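Local coordinates for UPF0131 protein ykqA (Bacillus subtilis, PDB 2QIK), which probably acts as a gamma-glutamylcyclotransferase, an enzyme type that cyclises a gamma-glutamyl group to release 5-oxoproline, at residues Y130-S135 against V189-P194; C136-R141 against I251-E256; G174-M179 against A242-Y247; T185-L190 against L257-E262. All blocks are in the same frame, centred on the assembly; numbering follows the deposited sequence.

Contact 1: Y130-S135 against V189-P194; sequences YFAYGS and VLYRIP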
loop_
_atom_site.group_PDB
_atom_site.type_symbol
_atom_site.label_atom_id
_atom_site.label_comp_id
_atom_site.label_asym_id
_atom_site.label_seq_id
_atom_site.Cartn_x
_atom_site.Cartn_y
_atom_site.Cartn_z
ATOM N N TYR A 130 4.967 -2.674 -10.585
ATOM C CA TYR A 130 3.569 -2.788 -10.199
ATOM C C TYR A 130 3.268 -4.220 -9.761
ATOM O O TYR A 130 3.418 -5.171 -10.536
ATOM C CB TYR A 130 2.643 -2.376 -11.340
ATOM C CG TYR A 130 1.184 -2.703 -11.094
ATOM C CD1 TYR A 130 0.555 -2.298 -9.952
ATOM C CD2 TYR A 130 0.488 -3.465 -11.987
ATOM C CE1 TYR A 130 -0.728 -2.695 -9.666
ATOM C CE2 TYR A 130 -0.834 -3.857 -11.746
ATOM C CZ TYR A 130 -1.422 -3.463 -10.557
ATOM O OH TYR A 130 -2.693 -3.889 -10.264
ATOM N N PHE A 131 2.844 -4.359 -8.496
ATOM C CA PHE A 131 2.537 -5.677 -7.886
ATOM C C PHE A 131 1.022 -5.935 -7.899
ATOM O O PHE A 131 0.261 -5.188 -7.243
ATOM C CB PHE A 131 3.074 -5.707 -6.485
ATOM C CG PHE A 131 2.905 -7.000 -5.783
ATOM C CD1 PHE A 131 3.639 -8.139 -6.097
ATOM C CD2 PHE A 131 2.001 -7.128 -4.741
ATOM C CE1 PHE A 131 3.437 -9.362 -5.419
ATOM C CE2 PHE A 131 1.804 -8.392 -4.140
ATOM C CZ PHE A 131 2.529 -9.430 -4.448
ATOM N N ALA A 132 0.626 -6.931 -8.666
ATOM C CA ALA A 132 -0.755 -7.316 -8.778
ATOM C C ALA A 132 -0.978 -8.633 -8.055
ATOM O O ALA A 132 -0.233 -9.598 -8.277
ATOM C CB ALA A 132 -1.084 -7.548 -10.310
ATOM N N TYR A 133 -2.052 -8.720 -7.295
ATOM C CA TYR A 133 -2.366 -9.886 -6.473
ATOM C C TYR A 133 -3.752 -10.452 -6.751
ATOM O O TYR A 133 -4.138 -11.448 -6.141
ATOM C CB TYR A 133 -2.189 -9.548 -4.994
ATOM C CG TYR A 133 -3.041 -8.376 -4.543
ATOM C CD1 TYR A 133 -2.518 -7.121 -4.504
ATOM C CD2 TYR A 133 -4.374 -8.528 -4.261
ATOM C CE1 TYR A 133 -3.319 -5.996 -4.161
ATOM C CE2 TYR A 133 -5.150 -7.477 -3.913
ATOM C CZ TYR A 133 -4.645 -6.196 -3.886
ATOM O OH TYR A 133 -5.496 -5.208 -3.520
ATOM N N GLY A 134 -4.510 -9.823 -7.624
ATOM C CA GLY A 134 -5.825 -10.301 -7.956
ATOM C C GLY A 134 -6.062 -10.343 -9.454
ATOM O O GLY A 134 -5.308 -10.923 -10.156
ATOM N N SER A 135 -7.203 -9.760 -9.905
ATOM C CA SER A 135 -7.562 -9.882 -11.331
ATOM C C SER A 135 -6.609 -9.146 -12.257
ATOM O O SER A 135 -6.572 -9.470 -13.431
ATOM C CB SER A 135 -8.948 -9.503 -11.675
ATOM O OG SER A 135 -9.112 -8.129 -11.721
ATOM N N VAL A 189 2.039 -11.096 -8.956
ATOM C CA VAL A 189 2.865 -10.917 -10.184
ATOM C C VAL A 189 3.389 -9.465 -10.113
ATOM O O VAL A 189 2.623 -8.534 -9.940
ATOM C CB VAL A 189 1.978 -11.086 -11.495
ATOM C CG1 VAL A 189 2.793 -10.958 -12.766
ATOM C CG2 VAL A 189 1.166 -12.373 -11.481
ATOM N N LEU A 190 4.677 -9.309 -10.323
ATOM C CA LEU A 190 5.294 -8.005 -10.444
ATOM C C LEU A 190 5.504 -7.717 -11.895
ATOM O O LEU A 190 6.134 -8.494 -12.632
ATOM C CB LEU A 190 6.632 -7.968 -9.687
ATOM C CG LEU A 190 7.278 -6.615 -9.597
ATOM C CD1 LEU A 190 6.430 -5.709 -8.706
ATOM C CD2 LEU A 190 8.691 -6.689 -9.097
ATOM N N TYR A 191 4.966 -6.599 -12.377
ATOM C CA TYR A 191 5.136 -6.121 -13.728
ATOM C C TYR A 191 6.060 -4.903 -13.779
ATOM O O TYR A 191 6.040 -4.066 -12.882
ATOM C CB TYR A 191 3.831 -5.644 -14.313
ATOM C CG TYR A 191 2.704 -6.633 -14.490
ATOM C CD1 TYR A 191 2.592 -7.409 -15.622
ATOM C CD2 TYR A 191 1.704 -6.695 -13.566
ATOM C CE1 TYR A 191 1.551 -8.251 -15.821
ATOM C CE2 TYR A 191 0.606 -7.571 -13.738
ATOM C CZ TYR A 191 0.532 -8.316 -14.884
ATOM O OH TYR A 191 -0.556 -9.143 -15.102
ATOM N N ARG A 192 6.901 -4.803 -14.805
ATOM C CA ARG A 192 7.629 -3.557 -15.107
ATOM C C ARG A 192 6.783 -2.803 -16.151
ATOM O O ARG A 192 6.569 -3.312 -17.259
ATOM C CB ARG A 192 8.980 -3.879 -15.702
ATOM C CG ARG A 192 9.845 -2.672 -15.988
ATOM C CD ARG A 192 11.138 -3.001 -16.603
ATOM N NE ARG A 192 11.916 -3.729 -15.676
ATOM C CZ ARG A 192 12.106 -5.057 -15.646
ATOM N NH1 ARG A 192 11.593 -5.845 -16.588
ATOM N NH2 ARG A 192 12.831 -5.597 -14.675
ATOM N N ILE A 193 6.274 -1.641 -15.766
ATOM C CA ILE A 193 5.383 -0.866 -16.634
ATOM C C ILE A 193 5.921 0.563 -16.824
ATOM O O ILE A 193 6.595 1.095 -15.930
ATOM C CB ILE A 193 3.954 -0.847 -16.111
ATOM C CG1 ILE A 193 3.810 0.032 -14.834
ATOM C CG2 ILE A 193 3.389 -2.229 -15.852
ATOM C CD1 ILE A 193 2.372 0.103 -14.312
ATOM N N PRO A 194 5.603 1.208 -17.935
ATOM C CA PRO A 194 5.925 2.595 -18.066
ATOM C C PRO A 194 5.013 3.442 -17.175
ATOM O O PRO A 194 3.877 3.098 -16.929
ATOM C CB PRO A 194 5.720 2.901 -19.575
ATOM C CG PRO A 194 5.642 1.530 -20.228
ATOM C CD PRO A 194 4.998 0.662 -19.157
#
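The Y191 ring meets A132 at its edge, with CB of A132 near the ring plane and 3.8 Å from CE2, while V189 CG1 of its own strand lies over the rim of one face. The Y130 ring runs beside it, pointing the same way; CD2 of Y130 and CD2 of Y191 touch obliquely at 3.8 Å. I193 CD1 reaches CB of Y130 (3.9 Å). On the sheet's other face, L190 turns CD1 to within 4.0 Å of F131 CB, its CG being anti to the backbone N (chi1 -173°). Strands 128-132 and 185-193 are antiparallel neighbours. Two hydrogen-bonded pairs, Y130 with Y191 and A132 with V189, flank the non-hydrogen-bonded pair F131 with L190. Y191 N to Y130 O and V189 N to A132 O each measure 2.8 Å. The Y191 hydroxyl is hydrogen-bonded to C136 O. After A132 the chain leaves the sheet as Y133-G134-S135, much as Y8-G9-T10, the probable substrate site, follows strand 3-7. Four nearly straight backbone bonds thus satisfy the buried polar groups between the strands, and the side chains add almost wholly apolar contacts.

Contact 2: C136-R141 against I251-E256; sequences CMDNAR and IERGAE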
loop_
_atom_site.group_PDB
_atom_site.type_symbol
_atom_site.label_atom_id
_atom_site.label_comp_id
_atom_site.label_asym_id
_atom_site.label_seq_id
_atom_site.Cartn_x
_atom_site.Cartn_y
_atom_site.Cartn_z
ATOM N N CYS A 136 -5.777 -8.242 -11.718
ATOM C CA CYS A 136 -4.718 -7.661 -12.555
ATOM C C CYS A 136 -3.586 -8.654 -12.849
ATOM O O CYS A 136 -2.690 -8.300 -13.614
ATOM C CB CYS A 136 -4.146 -6.389 -11.950
ATOM S SG CYS A 136 -5.355 -5.055 -12.020
HETATM N N MSE A 137 -3.613 -9.873 -12.292
HETATM C CA MSE A 137 -2.740 -10.937 -12.744
HETATM C C MSE A 137 -3.204 -11.573 -14.070
HETATM O O MSE A 137 -2.389 -12.207 -14.719
HETATM C CB MSE A 137 -2.658 -12.040 -11.690
HETATM C CG MSE A 137 -2.118 -11.546 -10.314
HETATM SE SE MSE A 137 -1.800 -12.984 -9.114
HETATM C CE MSE A 137 -3.520 -13.580 -8.824
ATOM N N ASP A 138 -4.457 -11.351 -14.453
ATOM C CA ASP A 138 -4.975 -11.784 -15.745
ATOM C C ASP A 138 -4.917 -10.659 -16.755
ATOM O O ASP A 138 -4.763 -9.477 -16.363
ATOM C CB ASP A 138 -6.452 -12.233 -15.545
ATOM C CG ASP A 138 -7.060 -12.788 -16.752
ATOM O OD1 ASP A 138 -8.062 -12.200 -17.235
ATOM O OD2 ASP A 138 -6.556 -13.788 -17.253
ATOM N N ASN A 139 -4.990 -10.992 -18.009
ATOM C CA ASN A 139 -4.840 -10.007 -19.068
ATOM C C ASN A 139 -6.088 -9.639 -19.860
ATOM O O ASN A 139 -5.989 -8.768 -20.699
ATOM C CB ASN A 139 -3.655 -10.287 -19.972
ATOM C CG ASN A 139 -3.895 -11.442 -20.863
ATOM O OD1 ASN A 139 -3.168 -11.588 -21.860
ATOM N ND2 ASN A 139 -4.880 -12.266 -20.573
ATOM N N ALA A 140 -7.226 -10.285 -19.630
ATOM C CA ALA A 140 -8.353 -10.032 -20.531
ATOM C C ALA A 140 -8.853 -8.593 -20.444
ATOM O O ALA A 140 -9.101 -7.982 -21.462
ATOM C CB ALA A 140 -9.485 -10.967 -20.240
ATOM N N ARG A 141 -8.975 -8.018 -19.256
ATOM C CA ARG A 141 -9.440 -6.627 -19.097
ATOM C C ARG A 141 -8.379 -5.690 -19.695
ATOM O O ARG A 141 -8.749 -4.738 -20.347
ATOM C CB ARG A 141 -9.820 -6.216 -17.678
ATOM C CG ARG A 141 -11.097 -6.875 -17.207
ATOM C CD ARG A 141 -11.469 -6.377 -15.813
ATOM N NE ARG A 141 -11.728 -4.931 -15.878
ATOM C CZ ARG A 141 -11.930 -4.143 -14.830
ATOM N NH1 ARG A 141 -11.859 -4.700 -13.678
ATOM N NH2 ARG A 141 -12.115 -2.808 -15.003
ATOM N N ILE A 251 -8.919 -14.159 -11.483
ATOM C CA ILE A 251 -7.878 -14.416 -10.489
ATOM C C ILE A 251 -7.264 -15.775 -10.673
ATOM O O ILE A 251 -6.055 -15.983 -10.649
ATOM C CB ILE A 251 -8.406 -14.251 -9.060
ATOM C CG1 ILE A 251 -8.782 -12.822 -8.855
ATOM C CG2 ILE A 251 -7.400 -14.713 -8.030
ATOM C CD1 ILE A 251 -9.364 -12.509 -7.502
ATOM N N GLU A 252 -8.130 -16.744 -10.906
ATOM C CA GLU A 252 -7.651 -18.098 -11.061
ATOM C C GLU A 252 -6.764 -18.238 -12.262
ATOM O O GLU A 252 -5.730 -18.904 -12.185
ATOM C CB GLU A 252 -8.827 -19.095 -11.128
ATOM C CG GLU A 252 -9.579 -19.242 -9.827
ATOM C CD GLU A 252 -10.604 -20.314 -9.846
ATOM O OE1 GLU A 252 -11.199 -20.531 -8.800
ATOM O OE2 GLU A 252 -10.777 -20.965 -10.879
ATOM N N ARG A 253 -7.108 -17.635 -13.386
ATOM C CA ARG A 253 -6.286 -17.754 -14.600
ATOM C C ARG A 253 -4.924 -17.111 -14.361
ATOM O O ARG A 253 -3.892 -17.661 -14.743
ATOM C CB ARG A 253 -6.996 -17.065 -15.765
ATOM C CG ARG A 253 -8.099 -17.770 -16.484
ATOM C CD ARG A 253 -8.309 -17.165 -17.909
ATOM N NE ARG A 253 -8.683 -15.745 -17.844
ATOM C CZ ARG A 253 -9.897 -15.293 -18.090
ATOM N NH1 ARG A 253 -10.891 -16.144 -18.464
ATOM N NH2 ARG A 253 -10.177 -13.997 -18.003
ATOM N N GLY A 254 -4.929 -15.920 -13.714
ATOM C CA GLY A 254 -3.649 -15.237 -13.477
ATOM C C GLY A 254 -2.810 -16.005 -12.487
ATOM O O GLY A 254 -1.593 -16.139 -12.665
ATOM N N ALA A 255 -3.418 -16.576 -11.454
ATOM C CA ALA A 255 -2.638 -17.341 -10.464
ATOM C C ALA A 255 -2.058 -18.605 -11.081
ATOM O O ALA A 255 -0.915 -18.935 -10.852
ATOM C CB ALA A 255 -3.502 -17.705 -9.295
ATOM N N GLU A 256 -2.833 -19.272 -11.894
ATOM C CA GLU A 256 -2.376 -20.478 -12.599
ATOM C C GLU A 256 -1.205 -20.152 -13.500
ATOM O O GLU A 256 -0.238 -20.938 -13.613
ATOM C CB GLU A 256 -3.576 -21.041 -13.429
ATOM C CG GLU A 256 -4.701 -21.663 -12.602
ATOM C CD GLU A 256 -6.018 -21.733 -13.391
ATOM O OE1 GLU A 256 -5.997 -21.414 -14.645
ATOM O OE2 GLU A 256 -7.047 -22.175 -12.806
#
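R253 reaches out from its helix to clasp D138. Its CB passes 3.6 Å from D138 OD2, and CD stays beside the same oxygen. The chain then bends at chi3 (-61°), which turns the guanidinium side-on to the acid: NE bonds to D138 OD2 at 3.0 Å and NH2 to D138 OD1 at 2.9 Å. Both bonds are almost straight and lie in the guanidinium plane, yet they meet the carboxylate from above its own plane, since the two flat groups are turned 41° apart. The same NH2 also rests 3.8 Å from A140 CB. D138 stands just before the turn into helix 140-145, and its OD1 makes a capping bond with A140 N (3.2 Å). A140 N and R253 NH2 approach OD1 from opposite faces, so the oxygen that caps one helix start is also held by a charge from helix 245-258. That pairing would be expected to favour the ionised carboxylate. Beside it the backbones close in at G254, which has no side chain: its CA lies 3.8 Å from M137 CB and 4.3 Å from D138 CA. Selenomethionine M137 reaches across the helix, its bend at chi3 bringing CE against I251 CG2 and A255 CB. L267 and M271 of helix 261-273 touch I251.

Contact 3: G174-M179 against A242-Y247; sequences GSRADM and APPQHY
S175 and P243 bring their backbones together, CA to CA 4.4 Å, where the start of strand 174-180 meets the residues leading into helix 245-258. S175 N donates to A242 O at 3.0 Å. G174 adopts phi 129°, a conformation suited to glycine, and its CA sits 3.3 Å from A242 O, where a side chain would have no room. P244, at the N-cap position, presses CD to 3.3 Å from S175 O. The strand is the second arm of the hairpin formed with strand 164-171, and the first turn of the helix packs against it through R176 and Y247. R176 bends at chi2 (-68°) and lays CD over the centre of one face of the Y247 ring, 3.5 Å from its centroid, a CH-pi contact. Beyond CD, the guanidinium is tilted 32° from the ring, too distant for more than a weak cation-pi attraction. P244 CG lies over a face of this guanidinium, 3.5 Å from NH1. NH1 donates to S175 O and makes a salt bridge with D173; NH2 donates to a water that also hydrogen-bonds H246 NE2 at the edge of the imidazole. The Y247 hydroxyl accepts A177 N at 2.9 Å, tying the tyrosine to the strand's backbone, and A177 CB touches the same oxygen. In one of its two modelled conformers S175 OG hydrogen-bonds I241 O, just before A242.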
loop_
_atom_site.group_PDB
_atom_site.type_symbol
_atom_site.label_atom_id
_atom_site.label_comp_id
_atom_site.label_asym_id
_atom_site.label_seq_id
_atom_site.Cartn_x
_atom_site.Cartn_y
_atom_site.Cartn_z
ATOM N N GLY A 174 -20.754 -9.400 -4.808
ATOM C CA GLY A 174 -19.692 -10.101 -4.167
ATOM C C GLY A 174 -18.519 -9.195 -3.862
ATOM O O GLY A 174 -18.551 -8.011 -4.134
ATOM N N SER A 175 -17.457 -9.758 -3.375
ATOM C CA SER A 175 -16.272 -9.038 -2.956
ATOM C C SER A 175 -15.255 -8.812 -4.088
ATOM O O SER A 175 -15.361 -9.394 -5.195
ATOM C CB SER A 175 -15.563 -9.892 -1.945
ATOM O OG SER A 175 -15.150 -11.079 -2.549
ATOM N N ARG A 176 -14.332 -7.881 -3.862
ATOM C CA ARG A 176 -13.085 -7.802 -4.627
ATOM C C ARG A 176 -11.905 -7.956 -3.675
ATOM O O ARG A 176 -12.033 -7.806 -2.461
ATOM C CB ARG A 176 -12.993 -6.501 -5.427
ATOM C CG ARG A 176 -14.223 -6.272 -6.340
ATOM C CD ARG A 176 -14.315 -7.211 -7.441
ATOM N NE ARG A 176 -15.351 -6.888 -8.386
ATOM C CZ ARG A 176 -16.623 -7.166 -8.248
ATOM N NH1 ARG A 176 -17.092 -7.721 -7.177
ATOM N NH2 ARG A 176 -17.488 -6.811 -9.206
ATOM N N ALA A 177 -10.754 -8.237 -4.241
ATOM C CA ALA A 177 -9.547 -8.553 -3.531
ATOM C C ALA A 177 -8.861 -7.354 -2.885
ATOM O O ALA A 177 -9.036 -6.225 -3.282
ATOM C CB ALA A 177 -8.587 -9.274 -4.402
ATOM N N ASP A 178 -8.010 -7.682 -1.962
ATOM C CA ASP A 178 -7.276 -6.767 -1.097
ATOM C C ASP A 178 -6.088 -7.530 -0.547
ATOM O O ASP A 178 -6.049 -8.754 -0.653
ATOM C CB ASP A 178 -8.142 -6.287 0.070
ATOM C CG ASP A 178 -7.560 -5.173 0.895
ATOM O OD1 ASP A 178 -6.712 -4.369 0.383
ATOM O OD2 ASP A 178 -8.060 -4.987 2.038
HETATM N N MSE A 179 -5.145 -6.831 0.024
HETATM C CA MSE A 179 -4.162 -7.462 0.900
HETATM C C MSE A 179 -4.194 -6.825 2.267
HETATM O O MSE A 179 -4.153 -5.614 2.390
HETATM C CB MSE A 179 -2.742 -7.364 0.367
HETATM C CG MSE A 179 -2.579 -8.055 -1.010
HETATM SE SE MSE A 179 -0.752 -8.185 -1.476
HETATM C CE MSE A 179 -0.379 -6.335 -1.595
ATOM N N ALA A 242 -17.550 -13.995 -0.611
ATOM C CA ALA A 242 -17.060 -14.575 -1.829
ATOM C C ALA A 242 -17.049 -13.581 -3.008
ATOM O O ALA A 242 -17.951 -12.744 -3.135
ATOM C CB ALA A 242 -17.899 -15.774 -2.232
ATOM N N PRO A 243 -16.044 -13.713 -3.865
ATOM C CA PRO A 243 -16.035 -12.915 -5.077
ATOM C C PRO A 243 -17.073 -13.448 -6.102
ATOM O O PRO A 243 -17.492 -14.618 -6.043
ATOM C CB PRO A 243 -14.609 -13.135 -5.641
ATOM C CG PRO A 243 -14.191 -14.481 -5.122
ATOM C CD PRO A 243 -14.852 -14.585 -3.762
ATOM N N PRO A 244 -17.532 -12.590 -7.003
ATOM C CA PRO A 244 -18.427 -13.108 -8.036
ATOM C C PRO A 244 -17.625 -13.996 -8.996
ATOM O O PRO A 244 -16.425 -13.887 -9.129
ATOM C CB PRO A 244 -18.951 -11.845 -8.714
ATOM C CG PRO A 244 -17.923 -10.862 -8.452
ATOM C CD PRO A 244 -17.221 -11.181 -7.210
ATOM N N GLN A 245 -18.327 -14.870 -9.726
ATOM C CA GLN A 245 -17.680 -15.908 -10.483
ATOM C C GLN A 245 -16.779 -15.427 -11.593
ATOM O O GLN A 245 -15.738 -15.953 -11.793
ATOM C CB GLN A 245 -18.782 -16.822 -11.117
ATOM C CG GLN A 245 -18.442 -18.022 -12.007
ATOM C CD GLN A 245 -19.681 -18.926 -12.219
ATOM O OE1 GLN A 245 -19.908 -19.429 -13.328
ATOM N NE2 GLN A 245 -20.492 -19.128 -11.136
ATOM N N HIS A 246 -17.219 -14.454 -12.344
ATOM C CA HIS A 246 -16.503 -13.929 -13.497
ATOM C C HIS A 246 -15.129 -13.417 -13.024
ATOM O O HIS A 246 -14.047 -13.835 -13.572
ATOM C CB HIS A 246 -17.460 -12.841 -14.115
ATOM C CG HIS A 246 -17.422 -11.484 -13.420
ATOM N ND1 HIS A 246 -17.938 -11.256 -12.160
ATOM C CD2 HIS A 246 -16.856 -10.298 -13.790
ATOM C CE1 HIS A 246 -17.732 -10.006 -11.799
ATOM N NE2 HIS A 246 -17.076 -9.399 -12.765
ATOM N N TYR A 247 -15.163 -12.587 -11.973
ATOM C CA TYR A 247 -13.956 -12.014 -11.303
ATOM C C TYR A 247 -13.068 -13.114 -10.713
ATOM O O TYR A 247 -11.889 -13.090 -10.904
ATOM C CB TYR A 247 -14.407 -11.045 -10.243
ATOM C CG TYR A 247 -13.313 -10.399 -9.424
ATOM C CD1 TYR A 247 -12.492 -9.410 -9.947
ATOM C CD2 TYR A 247 -13.114 -10.795 -8.126
ATOM C CE1 TYR A 247 -11.484 -8.843 -9.154
ATOM C CE2 TYR A 247 -12.152 -10.265 -7.347
ATOM C CZ TYR A 247 -11.323 -9.295 -7.864
ATOM O OH TYR A 247 -10.377 -8.789 -7.041
HETATM O O HOH W 1 -15.998 -6.638 -12.033
#

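Contact 4: T185-L190 against L257-E262; sequences TTEGVL and LYLSPE
E187 on strand 185-193 reaches S260, the N-cap residue of helix 261-273, at the short junction where helix 245-258 ends and the next begins. The close-packed part lies beside it. V189 CG1 sits over the centre of the Y258 ring, 3.6 Å from the centroid in a CH-pi contact, and L257 CG covers the opposite face. L259, the first residue beyond the helix, is buried and runs antiparallel to the E187 side chain, putting CD2 3.4 Å from G188 O. The E187-S260 side is more open, both residues being partly exposed, and polar bonds replace the apolar packing. R157 of the neighbouring strand touches both E187 and S260. E187 stays extended beyond CG (chi2 -169°), which carries its carboxylate across to the junction. There the two oxygens take one bond each on their syn sides, fixing the rotation of the carboxylate: S260 N donates to OE1 at 3.0 Å, nearly straight. The S260 hydroxyl, which caps F263 N through its oxygen, donates its proton to E187 OE2 at 2.8 Å.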
loop_
_atom_site.group_PDB
_atom_site.type_symbol
_atom_site.label_atom_id
_atom_site.label_comp_id
_atom_site.label_asym_id
_atom_site.label_seq_id
_atom_site.Cartn_x
_atom_site.Cartn_y
_atom_site.Cartn_z
ATOM N N THR A 185 1.365 -14.476 4.597
ATOM C CA THR A 185 2.264 -14.392 3.418
ATOM C C THR A 185 1.425 -14.573 2.196
ATOM O O THR A 185 0.437 -15.303 2.221
ATOM C CB THR A 185 3.392 -15.475 3.497
ATOM O OG1 THR A 185 4.388 -15.140 2.547
ATOM C CG2 THR A 185 2.956 -16.831 2.953
ATOM N N THR A 186 1.755 -13.870 1.141
ATOM C CA THR A 186 1.046 -13.986 -0.091
ATOM C C THR A 186 1.928 -13.897 -1.321
ATOM O O THR A 186 3.147 -13.710 -1.179
ATOM C CB THR A 186 -0.096 -12.971 -0.070
ATOM O OG1 THR A 186 -1.089 -13.391 -1.035
ATOM C CG2 THR A 186 0.340 -11.537 -0.368
ATOM N N GLU A 187 1.331 -14.075 -2.509
ATOM C CA GLU A 187 2.028 -14.019 -3.767
ATOM C C GLU A 187 1.247 -13.156 -4.729
ATOM O O GLU A 187 0.024 -13.027 -4.633
ATOM C CB GLU A 187 2.230 -15.447 -4.401
ATOM C CG GLU A 187 2.966 -16.441 -3.537
ATOM C CD GLU A 187 3.355 -17.700 -4.300
ATOM O OE1 GLU A 187 3.172 -17.778 -5.534
ATOM O OE2 GLU A 187 3.830 -18.629 -3.597
ATOM N N GLY A 188 1.992 -12.629 -5.694
ATOM C CA GLY A 188 1.386 -11.929 -6.825
ATOM C C GLY A 188 2.357 -11.883 -7.966
ATOM O O GLY A 188 3.396 -12.543 -7.934
ATOM N N VAL A 189 2.039 -11.096 -8.956
ATOM C CA VAL A 189 2.865 -10.917 -10.184
ATOM C C VAL A 189 3.389 -9.465 -10.113
ATOM O O VAL A 189 2.623 -8.534 -9.940
ATOM C CB VAL A 189 1.978 -11.086 -11.495
ATOM C CG1 VAL A 189 2.793 -10.958 -12.766
ATOM C CG2 VAL A 189 1.166 -12.373 -11.481
ATOM N N LEU A 190 4.677 -9.309 -10.323
ATOM C CA LEU A 190 5.294 -8.005 -10.444
ATOM C C LEU A 190 5.504 -7.717 -11.895
ATOM O O LEU A 190 6.134 -8.494 -12.632
ATOM C CB LEU A 190 6.632 -7.968 -9.687
ATOM C CG LEU A 190 7.278 -6.615 -9.597
ATOM C CD1 LEU A 190 6.430 -5.709 -8.706
ATOM C CD2 LEU A 190 8.691 -6.689 -9.097
ATOM N N LEU A 257 -1.238 -18.963 -14.136
ATOM C CA LEU A 257 -0.135 -18.618 -15.030
ATOM C C LEU A 257 1.160 -18.315 -14.277
ATOM O O LEU A 257 2.233 -18.695 -14.711
ATOM C CB LEU A 257 -0.528 -17.434 -15.911
ATOM C CG LEU A 257 0.382 -16.809 -16.996
ATOM C CD1 LEU A 257 0.797 -17.912 -17.941
ATOM C CD2 LEU A 257 -0.397 -15.677 -17.684
ATOM N N TYR A 258 1.053 -17.586 -13.169
ATOM C CA TYR A 258 2.243 -17.030 -12.556
ATOM C C TYR A 258 2.671 -17.609 -11.214
ATOM O O TYR A 258 3.842 -17.520 -10.864
ATOM C CB TYR A 258 2.014 -15.523 -12.376
ATOM C CG TYR A 258 1.912 -14.688 -13.647
ATOM C CD1 TYR A 258 3.025 -14.448 -14.421
ATOM C CD2 TYR A 258 0.754 -13.998 -13.950
ATOM C CE1 TYR A 258 2.989 -13.691 -15.540
ATOM C CE2 TYR A 258 0.693 -13.170 -15.105
ATOM C CZ TYR A 258 1.829 -13.005 -15.894
ATOM O OH TYR A 258 1.832 -12.183 -17.025
ATOM N N LEU A 259 1.737 -18.055 -10.387
ATOM C CA LEU A 259 2.036 -18.274 -8.958
ATOM C C LEU A 259 2.381 -19.732 -8.650
ATOM O O LEU A 259 2.228 -20.614 -9.482
ATOM C CB LEU A 259 0.866 -17.799 -8.102
ATOM C CG LEU A 259 0.401 -16.370 -8.367
ATOM C CD1 LEU A 259 -0.620 -16.005 -7.353
ATOM C CD2 LEU A 259 1.595 -15.380 -8.341
ATOM N N SER A 260 2.848 -19.994 -7.463
ATOM C CA SER A 260 3.174 -21.377 -7.122
ATOM C C SER A 260 1.872 -22.203 -7.075
ATOM O O SER A 260 0.849 -21.721 -6.652
ATOM C CB SER A 260 3.949 -21.486 -5.802
ATOM O OG SER A 260 3.186 -21.155 -4.660
ATOM N N PRO A 261 1.915 -23.472 -7.493
ATOM C CA PRO A 261 0.767 -24.341 -7.357
ATOM C C PRO A 261 0.213 -24.398 -5.906
ATOM O O PRO A 261 -0.965 -24.380 -5.750
ATOM C CB PRO A 261 1.288 -25.687 -7.909
ATOM C CG PRO A 261 2.517 -25.402 -8.590
ATOM C CD PRO A 261 3.068 -24.147 -8.150
ATOM N N GLU A 262 1.064 -24.418 -4.883
ATOM C CA GLU A 262 0.593 -24.573 -3.495
ATOM C C GLU A 262 -0.171 -23.299 -3.150
ATOM O O GLU A 262 -1.229 -23.368 -2.524
ATOM C CB GLU A 262 1.703 -24.777 -2.440
ATOM C CG GLU A 262 1.271 -24.891 -0.914
ATOM C CD GLU A 262 0.473 -26.165 -0.470
ATOM O OE1 GLU A 262 -0.098 -26.278 0.729
ATOM O OE2 GLU A 262 0.415 -27.118 -1.295
#

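In the fold
Contacts 1, 2 and 4 form one cluster, each centre about 11 Å from the other two, where helix 245-258 packs on the sheet of strands 128-132 and 185-193. M137 is the common wedge: its CG lies 3.6 Å from V189 CG2 and its SE 3.7 Å from L259 CD1. Contact 1 also joins contact 2 through Y191 OH and C136 O (2.7 Å). Contact 3 uses the opening of the same helix, its centre about 18 Å from that of contact 1. Between them sits a citrate, probably from the crystallisation liquor, hydrogen-bonded by Y133 N, S135 OG, C136 N and Y247 OH. It may mark a pocket, but all four contacts lie away from the probable substrate site Y8-L11.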